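Local coordinates for cell death abnormality protein 2 (Caenorhabditis elegans, PDB 3QWX) that acts as a Crk-family signalling adaptor required for engulfment of cell corpses and for cell migration, seen here as its SH2 and first SH3 domains, at residues R41-P46 against H64-R69; I117-V122 against D152-R157; E141-L146 against N169-Q174. All coordinates share one frame; numbering follows the deposited sequence.

Interaction 1: R41-P46 against H64-R69; sequences RDSSRP and HYLIER. With SO4 (sulfate ion), chain B.
H64 meets the guanidinium group of R41 beside a sulfate-filled pocket: the ring carbon CD2 of H64 comes within 3.0 Å of R41 NH2, a tight approach at the guanidinium edge and near its plane, with the imidazole tilted 68° from it. The same group also turns NH1 and NH2 to a sulfate ion, probably taken from the crystallisation liquor, so NH2 is shared between the ring contact and the ion. R41 NH1 donates to sulfate O1 (2.9 Å) and R41 NH2 to sulfate O3 (3.1 Å), both almost straight, which fixes the rotation of the guanidinium. With CG set between the backbone N and the carbonyl carbon (chi1 59°) and the chain extended from there to NE, R41 delivers that fork to the ion. The loop after it supplies the rest: S43 OG lies 2.7 Å from sulfate O4, while the backbone N of S44 reaches both O1 and O4, and S44 OG reaches O2. S43 OG also accepts from R45 N at 3.0 Å, which makes an ST turn. Next along the strand, L66 points its CD1 at R45 NE, 3.4 Å away, at the guanidinium edge, and its CD2 more loosely at S43 OG. The arrangement matches the phosphotyrosine pocket of SH2 domains, with sulfate probably standing where the phosphate would bind. R21 of helix 21-29 completes the grip on the ion; strand 49-54 lies between the two strands, and its T52 accepts a hydrogen bond from R41 NE.

Interaction 2: I117-V122 against D152-R157; sequences IIEVVV and DWWEAR
A carboxylate against an indole is the odd feature here: E119 OE2 comes up to W154 CZ3 at 3.5 Å and sits slightly farther from CH2, with the carboxylate and ring planes 75° apart. Although this oxygen meets ring carbons, OE2 is hydrogen-bonded outside the two segments, and K148 lies close to both groups. K148 places its cation on the W154 ring and also forms a long, weak ion pair with E119 OE2, so acid, lysine and tryptophan make a small cluster in which the positive charge probably offsets the carboxylate's proximity to the aromatic π system. The straight run of the E119 chain beyond CG carries the carboxylate to the ring. At the other end of the contact, I117 lays CG1 3.5 Å from R157 NH2, with CD1 at 4.0 Å from the same nitrogen; the two side chains cross at about a right angle. The R157 guanidinium is held there by a salt bridge from NH2 to E144 and a hydrogen bond from NH1 to the carbonyl oxygen of K115. I118 and E119 both face I145, a classic beta bulge near the start of strand 119-123. Strand 142-147 lies between 119-123 and 153-157, and such contacts across an intervening strand are what a tightly curled sheet produces, as in the small barrel of the SH3 fold, where the tryptophan pair W153-W154 corresponds to a family hallmark whose first member typically lines the groove for proline-rich ligands.

Interaction 3: E141-L146 against N169-Q174; sequences ERLEIL and NYVQIQ
Closure of the SH3 barrel brings the strand at 142-147 and the C-terminal strand at 171-173 to the two sides of strand 119-123, and they touch over both of its faces. On the inner face the buried L143 reaches out with CD1 to V171 CG1, 4.3 Å away, an ordinary apolar contact. The outer face carries a looser contact between two polar side chains. R142 runs fully extended from CG to NE, and Q174, the last residue of this construct, is extended too; they pass at an angle, with Q174 OE1 4.0 Å from R142 NE and Q174 NE2 4.0 Å from R142 CD. With guanidinium and amide planes 68° apart, the pair amounts to loose van der Waals packing. The arginine's polar end is engaged along its own strand instead: R142 NH1 forms a salt bridge to E144 OE2 at 3.1 Å, nearly straight, lying in the guanidinium plane but meeting the carboxylate on its anti side, 34° out of the carboxylate plane. Strand 119-123 fills the middle, V121 packing on V171 beneath while V120 touches both R142 and Q174 on the outside.

The three contacts fall into two domains. Interaction 1 lies at the sulfate site of the SH2 domain, whereas interactions 2 and 3 share the SH3 barrel on the opposite side of the chain's centre. The centre of interaction 1 lies 28 Å from that of interaction 2 and 32 Å from that of interaction 3, and nearest atoms remain about 11 and 14 Å apart, so the anion pocket touches neither. Interactions 2 and 3, by contrast, have centres 5 Å apart and segments that alternate along the chain. Backbone pairing joins them: L146 N lies 2.7 Å from E155 O, and I118 N 2.8 Å from I145 O, both probable hydrogen bonds.

Interaction 1: R41-P46 against H64-R69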
loop_
_atom_site.group_PDB
_atom_site.type_symbol
_atom_site.label_atom_id
_atom_site.label_comp_id
_atom_site.label_asym_id
_atom_site.label_seq_id
_atom_site.Cartn_x
_atom_site.Cartn_y
_atom_site.Cartn_z
ATOM N N ARG A 41 2.047 -2.969 4.313
ATOM C CA ARG A 41 2.150 -4.326 3.793
ATOM C C ARG A 41 1.819 -5.279 4.924
ATOM O O ARG A 41 1.592 -4.849 6.056
ATOM C CB ARG A 41 3.566 -4.609 3.292
ATOM C CG ARG A 41 4.619 -4.457 4.364
ATOM C CD ARG A 41 6.032 -4.690 3.855
ATOM N NE ARG A 41 6.990 -4.387 4.920
ATOM C CZ ARG A 41 7.268 -5.209 5.928
ATOM N NH1 ARG A 41 6.672 -6.386 5.996
ATOM N NH2 ARG A 41 8.133 -4.857 6.871
ATOM N N ASP A 42 1.818 -6.574 4.633
ATOM C CA ASP A 42 1.641 -7.563 5.689
ATOM C C ASP A 42 2.909 -7.772 6.517
ATOM O O ASP A 42 4.021 -7.774 5.990
ATOM C CB ASP A 42 1.142 -8.883 5.095
ATOM C CG ASP A 42 -0.194 -8.721 4.413
ATOM O OD1 ASP A 42 -1.096 -8.143 5.045
ATOM O OD2 ASP A 42 -0.339 -9.133 3.247
ATOM N N SER A 43 2.736 -7.937 7.822
ATOM C CA SER A 43 3.836 -8.342 8.684
ATOM C C SER A 43 4.112 -9.848 8.568
ATOM O O SER A 43 3.269 -10.606 8.100
ATOM C CB SER A 43 3.510 -7.987 10.138
ATOM O OG SER A 43 4.487 -8.485 11.022
ATOM N N SER A 44 5.287 -10.274 9.016
ATOM C CA SER A 44 5.578 -11.701 9.140
ATOM C C SER A 44 4.714 -12.301 10.256
ATOM O O SER A 44 4.538 -13.519 10.346
ATOM C CB SER A 44 7.068 -11.939 9.416
ATOM O OG SER A 44 7.481 -11.390 10.660
ATOM N N ARG A 45 4.171 -11.428 11.101
ATOM C CA ARG A 45 3.274 -11.846 12.170
ATOM C C ARG A 45 1.829 -11.927 11.676
ATOM O O ARG A 45 1.333 -10.999 11.026
ATOM C CB ARG A 45 3.380 -10.888 13.359
ATOM C CG ARG A 45 4.464 -11.258 14.330
ATOM C CD ARG A 45 5.641 -10.306 14.286
ATOM N NE ARG A 45 5.764 -9.529 15.522
ATOM C CZ ARG A 45 6.103 -10.037 16.707
ATOM N NH1 ARG A 45 6.347 -11.339 16.836
ATOM N NH2 ARG A 45 6.196 -9.242 17.770
ATOM N N PRO A 46 1.149 -13.046 11.976
ATOM C CA PRO A 46 -0.253 -13.218 11.590
ATOM C C PRO A 46 -1.113 -12.040 12.042
ATOM O O PRO A 46 -1.007 -11.604 13.192
ATOM C CB PRO A 46 -0.667 -14.485 12.344
ATOM C CG PRO A 46 0.590 -15.255 12.493
ATOM C CD PRO A 46 1.684 -14.234 12.666
ATOM N N HIS A 64 11.063 -0.107 9.540
ATOM C CA HIS A 64 9.824 -0.870 9.538
ATOM C C HIS A 64 9.166 -0.826 10.918
ATOM O O HIS A 64 9.850 -0.905 11.939
ATOM C CB HIS A 64 10.120 -2.329 9.185
ATOM C CG HIS A 64 10.832 -2.505 7.880
ATOM N ND1 HIS A 64 12.200 -2.382 7.756
ATOM C CD2 HIS A 64 10.367 -2.802 6.644
ATOM C CE1 HIS A 64 12.547 -2.597 6.498
ATOM N NE2 HIS A 64 11.454 -2.858 5.806
ATOM N N TYR A 65 7.841 -0.724 10.938
ATOM C CA TYR A 65 7.077 -0.655 12.182
ATOM C C TYR A 65 5.936 -1.644 12.204
ATOM O O TYR A 65 5.123 -1.694 11.287
ATOM C CB TYR A 65 6.512 0.750 12.388
ATOM C CG TYR A 65 7.603 1.769 12.404
ATOM C CD1 TYR A 65 8.248 2.099 13.592
ATOM C CD2 TYR A 65 8.026 2.367 11.231
ATOM C CE1 TYR A 65 9.268 3.010 13.610
ATOM C CE2 TYR A 65 9.041 3.274 11.231
ATOM C CZ TYR A 65 9.660 3.597 12.427
ATOM O OH TYR A 65 10.683 4.504 12.426
ATOM N N LEU A 66 5.876 -2.424 13.271
ATOM C CA LEU A 66 4.796 -3.373 13.441
ATOM C C LEU A 66 3.574 -2.605 13.944
ATOM O O LEU A 66 3.642 -1.905 14.953
ATOM C CB LEU A 66 5.201 -4.438 14.456
ATOM C CG LEU A 66 4.506 -5.796 14.443
ATOM C CD1 LEU A 66 4.519 -6.402 15.848
ATOM C CD2 LEU A 66 3.098 -5.694 13.920
ATOM N N ILE A 67 2.466 -2.725 13.227
ATOM C CA ILE A 67 1.215 -2.119 13.660
ATOM C C ILE A 67 0.391 -3.247 14.274
ATOM O O ILE A 67 -0.151 -4.103 13.567
ATOM C CB ILE A 67 0.467 -1.452 12.485
ATOM C CG1 ILE A 67 1.303 -0.309 11.890
ATOM C CG2 ILE A 67 -0.944 -0.979 12.912
ATOM C CD1 ILE A 67 0.640 0.388 10.728
ATOM N N GLU A 68 0.329 -3.260 15.600
ATOM C CA GLU A 68 -0.326 -4.349 16.313
ATOM C C GLU A 68 -1.783 -4.041 16.590
ATOM O O GLU A 68 -2.142 -2.918 16.941
ATOM C CB GLU A 68 0.391 -4.631 17.626
ATOM C CG GLU A 68 1.882 -4.762 17.466
ATOM C CD GLU A 68 2.575 -5.024 18.775
ATOM O OE1 GLU A 68 2.317 -6.088 19.372
ATOM O OE2 GLU A 68 3.380 -4.171 19.196
ATOM N N ARG A 69 -2.625 -5.046 16.414
ATOM C CA ARG A 69 -4.039 -4.904 16.719
ATOM C C ARG A 69 -4.285 -5.295 18.168
ATOM O O ARG A 69 -3.773 -6.322 18.657
ATOM C CB ARG A 69 -4.882 -5.775 15.790
ATOM C CG ARG A 69 -6.359 -5.721 16.130
ATOM C CD ARG A 69 -7.214 -6.155 14.977
ATOM N NE ARG A 69 -6.896 -7.511 14.550
ATOM C CZ ARG A 69 -7.731 -8.274 13.854
ATOM N NH1 ARG A 69 -8.936 -7.807 13.532
ATOM N NH2 ARG A 69 -7.365 -9.497 13.488
HETATM S S SO4 B . 8.033 -8.056 9.286
HETATM O O1 SO4 B . 7.281 -8.353 8.069
HETATM O O2 SO4 B . 9.068 -9.070 9.460
HETATM O O3 SO4 B . 8.672 -6.744 9.215
HETATM O O4 SO4 B . 7.115 -8.054 10.416
#

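Interaction 2: I117-V122 against D152-R157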
loop_
_atom_site.group_PDB
_atom_site.type_symbol
_atom_site.label_atom_id
_atom_site.label_comp_id
_atom_site.label_asym_id
_atom_site.label_seq_id
_atom_site.Cartn_x
_atom_site.Cartn_y
_atom_site.Cartn_z
ATOM N N ILE A 117 4.754 3.466 -13.847
ATOM C CA ILE A 117 3.824 2.958 -14.849
ATOM C C ILE A 117 4.602 2.370 -16.021
ATOM O O ILE A 117 5.439 3.047 -16.620
ATOM C CB ILE A 117 2.904 4.085 -15.355
ATOM C CG1 ILE A 117 2.155 4.727 -14.171
ATOM C CG2 ILE A 117 1.962 3.567 -16.447
ATOM C CD1 ILE A 117 1.608 6.134 -14.448
ATOM N N ILE A 118 4.334 1.106 -16.330
ATOM C CA ILE A 118 4.938 0.452 -17.485
ATOM C C ILE A 118 4.210 0.867 -18.760
ATOM O O ILE A 118 4.832 1.206 -19.759
ATOM C CB ILE A 118 4.906 -1.081 -17.331
ATOM C CG1 ILE A 118 5.885 -1.510 -16.241
ATOM C CG2 ILE A 118 5.259 -1.756 -18.637
ATOM C CD1 ILE A 118 5.685 -2.923 -15.766
ATOM N N GLU A 119 2.883 0.833 -18.729
ATOM C CA GLU A 119 2.114 1.361 -19.850
ATOM C C GLU A 119 0.680 1.681 -19.446
ATOM O O GLU A 119 0.203 1.220 -18.405
ATOM C CB GLU A 119 2.143 0.397 -21.038
ATOM C CG GLU A 119 1.587 -0.976 -20.750
ATOM C CD GLU A 119 1.667 -1.890 -21.966
ATOM O OE1 GLU A 119 2.565 -1.677 -22.813
ATOM O OE2 GLU A 119 0.831 -2.815 -22.076
ATOM N N VAL A 120 0.011 2.484 -20.268
ATOM C CA VAL A 120 -1.388 2.828 -20.062
ATOM C C VAL A 120 -2.259 2.010 -21.010
ATOM O O VAL A 120 -1.994 1.939 -22.212
ATOM C CB VAL A 120 -1.646 4.342 -20.288
ATOM C CG1 VAL A 120 -3.105 4.684 -20.029
ATOM C CG2 VAL A 120 -0.739 5.176 -19.396
ATOM N N VAL A 121 -3.297 1.389 -20.460
ATOM C CA VAL A 121 -4.164 0.514 -21.231
ATOM C C VAL A 121 -5.608 0.894 -20.974
ATOM O O VAL A 121 -5.905 1.618 -20.023
ATOM C CB VAL A 121 -3.967 -0.976 -20.839
ATOM C CG1 VAL A 121 -2.545 -1.435 -21.138
ATOM C CG2 VAL A 121 -4.304 -1.192 -19.358
ATOM N N VAL A 122 -6.504 0.419 -21.833
ATOM C CA VAL A 122 -7.930 0.512 -21.561
ATOM C C VAL A 122 -8.551 -0.877 -21.613
ATOM O O VAL A 122 -8.122 -1.732 -22.401
ATOM C CB VAL A 122 -8.675 1.475 -22.536
ATOM C CG1 VAL A 122 -8.044 2.862 -22.493
ATOM C CG2 VAL A 122 -8.667 0.924 -23.947
ATOM N N ASP A 152 0.035 -13.773 -19.018
ATOM C CA ASP A 152 -1.426 -13.830 -18.889
ATOM C C ASP A 152 -2.036 -12.837 -17.899
ATOM O O ASP A 152 -3.170 -12.375 -18.087
ATOM C CB ASP A 152 -1.902 -15.265 -18.604
ATOM C CG ASP A 152 -1.721 -16.201 -19.823
ATOM O OD1 ASP A 152 -1.865 -15.740 -20.971
ATOM O OD2 ASP A 152 -1.436 -17.396 -19.632
ATOM N N TRP A 153 -1.288 -12.505 -16.852
ATOM C CA TRP A 153 -1.810 -11.655 -15.785
ATOM C C TRP A 153 -0.847 -10.532 -15.445
ATOM O O TRP A 153 0.339 -10.775 -15.207
ATOM C CB TRP A 153 -2.144 -12.502 -14.545
ATOM C CG TRP A 153 -3.291 -13.422 -14.800
ATOM C CD1 TRP A 153 -3.233 -14.679 -15.345
ATOM C CD2 TRP A 153 -4.678 -13.157 -14.547
ATOM N NE1 TRP A 153 -4.501 -15.208 -15.443
ATOM C CE2 TRP A 153 -5.405 -14.302 -14.958
ATOM C CE3 TRP A 153 -5.375 -12.078 -14.001
ATOM C CZ2 TRP A 153 -6.784 -14.392 -14.837
ATOM C CZ3 TRP A 153 -6.751 -12.165 -13.882
ATOM C CH2 TRP A 153 -7.442 -13.316 -14.297
ATOM N N TRP A 154 -1.357 -9.301 -15.450
ATOM C CA TRP A 154 -0.534 -8.130 -15.180
ATOM C C TRP A 154 -1.061 -7.373 -13.968
ATOM O O TRP A 154 -2.268 -7.307 -13.748
ATOM C CB TRP A 154 -0.537 -7.176 -16.374
ATOM C CG TRP A 154 0.032 -7.724 -17.644
ATOM C CD1 TRP A 154 0.778 -8.855 -17.793
ATOM C CD2 TRP A 154 -0.096 -7.151 -18.951
ATOM N NE1 TRP A 154 1.118 -9.024 -19.112
ATOM C CE2 TRP A 154 0.590 -7.995 -19.846
ATOM C CE3 TRP A 154 -0.732 -6.009 -19.451
ATOM C CZ2 TRP A 154 0.673 -7.728 -21.212
ATOM C CZ3 TRP A 154 -0.662 -5.752 -20.807
ATOM C CH2 TRP A 154 0.037 -6.612 -21.676
ATOM N N GLU A 155 -0.156 -6.789 -13.191
ATOM C CA GLU A 155 -0.558 -5.924 -12.088
ATOM C C GLU A 155 -0.978 -4.552 -12.638
ATOM O O GLU A 155 -0.213 -3.905 -13.359
ATOM C CB GLU A 155 0.592 -5.758 -11.083
ATOM C CG GLU A 155 0.213 -4.935 -9.839
ATOM C CD GLU A 155 1.398 -4.650 -8.913
ATOM O OE1 GLU A 155 2.559 -4.826 -9.331
ATOM O OE2 GLU A 155 1.162 -4.232 -7.763
ATOM N N ALA A 156 -2.198 -4.132 -12.297
ATOM C CA ALA A 156 -2.774 -2.870 -12.774
ATOM C C ALA A 156 -3.217 -1.970 -11.606
ATOM O O ALA A 156 -3.364 -2.435 -10.472
ATOM C CB ALA A 156 -3.940 -3.151 -13.681
ATOM N N ARG A 157 -3.424 -0.690 -11.893
ATOM C CA ARG A 157 -3.853 0.278 -10.897
ATOM C C ARG A 157 -4.959 1.115 -11.510
ATOM O O ARG A 157 -4.827 1.595 -12.632
ATOM C CB ARG A 157 -2.688 1.188 -10.485
ATOM C CG ARG A 157 -3.026 2.151 -9.358
ATOM C CD ARG A 157 -1.768 2.833 -8.825
ATOM N NE ARG A 157 -1.081 3.601 -9.849
ATOM C CZ ARG A 157 0.239 3.727 -9.946
ATOM N NH1 ARG A 157 1.053 3.134 -9.076
ATOM N NH2 ARG A 157 0.750 4.451 -10.925
#

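Interaction 3: E141-L146 against N169-Q174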
loop_
_atom_site.group_PDB
_atom_site.type_symbol
_atom_site.label_atom_id
_atom_site.label_comp_id
_atom_site.label_asym_id
_atom_site.label_seq_id
_atom_site.Cartn_x
_atom_site.Cartn_y
_atom_site.Cartn_z
ATOM N N GLU A 141 -12.361 1.183 -19.449
ATOM C CA GLU A 141 -11.742 1.827 -18.290
ATOM C C GLU A 141 -10.228 1.960 -18.426
ATOM O O GLU A 141 -9.546 1.013 -18.819
ATOM C CB GLU A 141 -12.100 1.103 -16.985
ATOM C CG GLU A 141 -11.553 1.807 -15.734
ATOM C CD GLU A 141 -12.029 1.174 -14.438
ATOM O OE1 GLU A 141 -12.986 0.369 -14.467
ATOM O OE2 GLU A 141 -11.434 1.473 -13.381
ATOM N N ARG A 142 -9.712 3.137 -18.078
ATOM C CA ARG A 142 -8.280 3.425 -18.180
ATOM C C ARG A 142 -7.519 2.853 -16.987
ATOM O O ARG A 142 -7.884 3.084 -15.846
ATOM C CB ARG A 142 -8.060 4.940 -18.269
ATOM C CG ARG A 142 -6.600 5.372 -18.383
ATOM C CD ARG A 142 -6.459 6.893 -18.200
ATOM N NE ARG A 142 -5.088 7.382 -18.389
ATOM C CZ ARG A 142 -4.113 7.297 -17.483
ATOM N NH1 ARG A 142 -4.328 6.713 -16.311
ATOM N NH2 ARG A 142 -2.908 7.797 -17.754
ATOM N N LEU A 143 -6.473 2.081 -17.249
ATOM C CA LEU A 143 -5.700 1.493 -16.167
ATOM C C LEU A 143 -4.228 1.725 -16.420
ATOM O O LEU A 143 -3.802 1.996 -17.544
ATOM C CB LEU A 143 -5.961 -0.007 -16.051
ATOM C CG LEU A 143 -7.414 -0.466 -15.870
ATOM C CD1 LEU A 143 -7.494 -1.960 -16.056
ATOM C CD2 LEU A 143 -7.985 -0.053 -14.489
ATOM N N GLU A 144 -3.460 1.621 -15.355
ATOM C CA GLU A 144 -2.018 1.760 -15.433
ATOM C C GLU A 144 -1.415 0.425 -15.061
ATOM O O GLU A 144 -1.682 -0.113 -13.986
ATOM C CB GLU A 144 -1.540 2.872 -14.488
ATOM C CG GLU A 144 -1.850 4.260 -15.038
ATOM C CD GLU A 144 -1.742 5.370 -13.989
ATOM O OE1 GLU A 144 -1.408 5.064 -12.834
ATOM O OE2 GLU A 144 -2.012 6.543 -14.330
ATOM N N ILE A 145 -0.607 -0.111 -15.963
ATOM C CA ILE A 145 0.055 -1.382 -15.737
ATOM C C ILE A 145 1.367 -1.180 -14.985
ATOM O O ILE A 145 2.234 -0.436 -15.433
ATOM C CB ILE A 145 0.315 -2.105 -17.075
ATOM C CG1 ILE A 145 -1.006 -2.313 -17.828
ATOM C CG2 ILE A 145 1.025 -3.432 -16.855
ATOM C CD1 ILE A 145 -2.042 -3.151 -17.085
ATOM N N LEU A 146 1.505 -1.865 -13.853
ATOM C CA LEU A 146 2.664 -1.717 -12.979
ATOM C C LEU A 146 3.634 -2.874 -13.106
ATOM O O LEU A 146 4.803 -2.762 -12.732
ATOM C CB LEU A 146 2.217 -1.651 -11.513
ATOM C CG LEU A 146 1.644 -0.366 -10.910
ATOM C CD1 LEU A 146 1.276 0.667 -11.940
ATOM C CD2 LEU A 146 0.481 -0.692 -10.009
ATOM N N ASN A 169 -5.283 -10.290 -21.898
ATOM C CA ASN A 169 -6.180 -10.310 -23.061
ATOM C C ASN A 169 -7.460 -9.480 -22.874
ATOM O O ASN A 169 -8.341 -9.472 -23.737
ATOM C CB ASN A 169 -6.499 -11.748 -23.497
ATOM C CG ASN A 169 -7.256 -12.543 -22.441
ATOM O OD1 ASN A 169 -8.159 -13.326 -22.759
ATOM N ND2 ASN A 169 -6.877 -12.370 -21.192
ATOM N N TYR A 170 -7.549 -8.773 -21.747
ATOM C CA TYR A 170 -8.696 -7.920 -21.474
ATOM C C TYR A 170 -8.322 -6.429 -21.561
ATOM O O TYR A 170 -9.163 -5.558 -21.341
ATOM C CB TYR A 170 -9.263 -8.217 -20.084
ATOM C CG TYR A 170 -10.282 -9.335 -19.990
ATOM C CD1 TYR A 170 -9.980 -10.632 -20.416
ATOM C CD2 TYR A 170 -11.531 -9.105 -19.412
ATOM C CE1 TYR A 170 -10.912 -11.663 -20.303
ATOM C CE2 TYR A 170 -12.465 -10.122 -19.282
ATOM C CZ TYR A 170 -12.156 -11.399 -19.731
ATOM O OH TYR A 170 -13.097 -12.394 -19.597
ATOM N N VAL A 171 -7.056 -6.143 -21.856
ATOM C CA VAL A 171 -6.604 -4.768 -21.962
ATOM C C VAL A 171 -5.861 -4.482 -23.272
ATOM O O VAL A 171 -5.278 -5.375 -23.885
ATOM C CB VAL A 171 -5.713 -4.355 -20.751
ATOM C CG1 VAL A 171 -6.503 -4.443 -19.463
ATOM C CG2 VAL A 171 -4.481 -5.224 -20.673
ATOM N N GLN A 172 -5.882 -3.219 -23.676
ATOM C CA GLN A 172 -5.196 -2.766 -24.874
ATOM C C GLN A 172 -4.472 -1.440 -24.636
ATOM O O GLN A 172 -5.013 -0.553 -23.977
ATOM C CB GLN A 172 -6.231 -2.562 -25.971
ATOM C CG GLN A 172 -5.709 -1.885 -27.213
ATOM C CD GLN A 172 -6.828 -1.628 -28.203
ATOM O OE1 GLN A 172 -8.008 -1.802 -27.873
ATOM N NE2 GLN A 172 -6.471 -1.214 -29.420
ATOM N N ILE A 173 -3.272 -1.292 -25.192
ATOM C CA ILE A 173 -2.553 -0.015 -25.122
ATOM C C ILE A 173 -3.464 1.132 -25.559
ATOM O O ILE A 173 -4.130 1.048 -26.594
ATOM C CB ILE A 173 -1.275 -0.022 -25.989
ATOM C CG1 ILE A 173 -0.289 1.066 -25.530
ATOM C CG2 ILE A 173 -1.625 0.099 -27.472
ATOM C CD1 ILE A 173 -0.676 2.502 -25.904
ATOM N N GLN A 174 -3.489 2.208 -24.773
ATOM C CA GLN A 174 -4.476 3.263 -24.978
ATOM C C GLN A 174 -4.211 4.077 -26.241
ATOM O O GLN A 174 -5.110 4.263 -27.067
ATOM C CB GLN A 174 -4.544 4.184 -23.761
ATOM C CG GLN A 174 -5.728 5.146 -23.772
ATOM C CD GLN A 174 -5.647 6.170 -22.654
ATOM O OE1 GLN A 174 -4.554 6.532 -22.212
ATOM N NE2 GLN A 174 -6.806 6.641 -22.186
#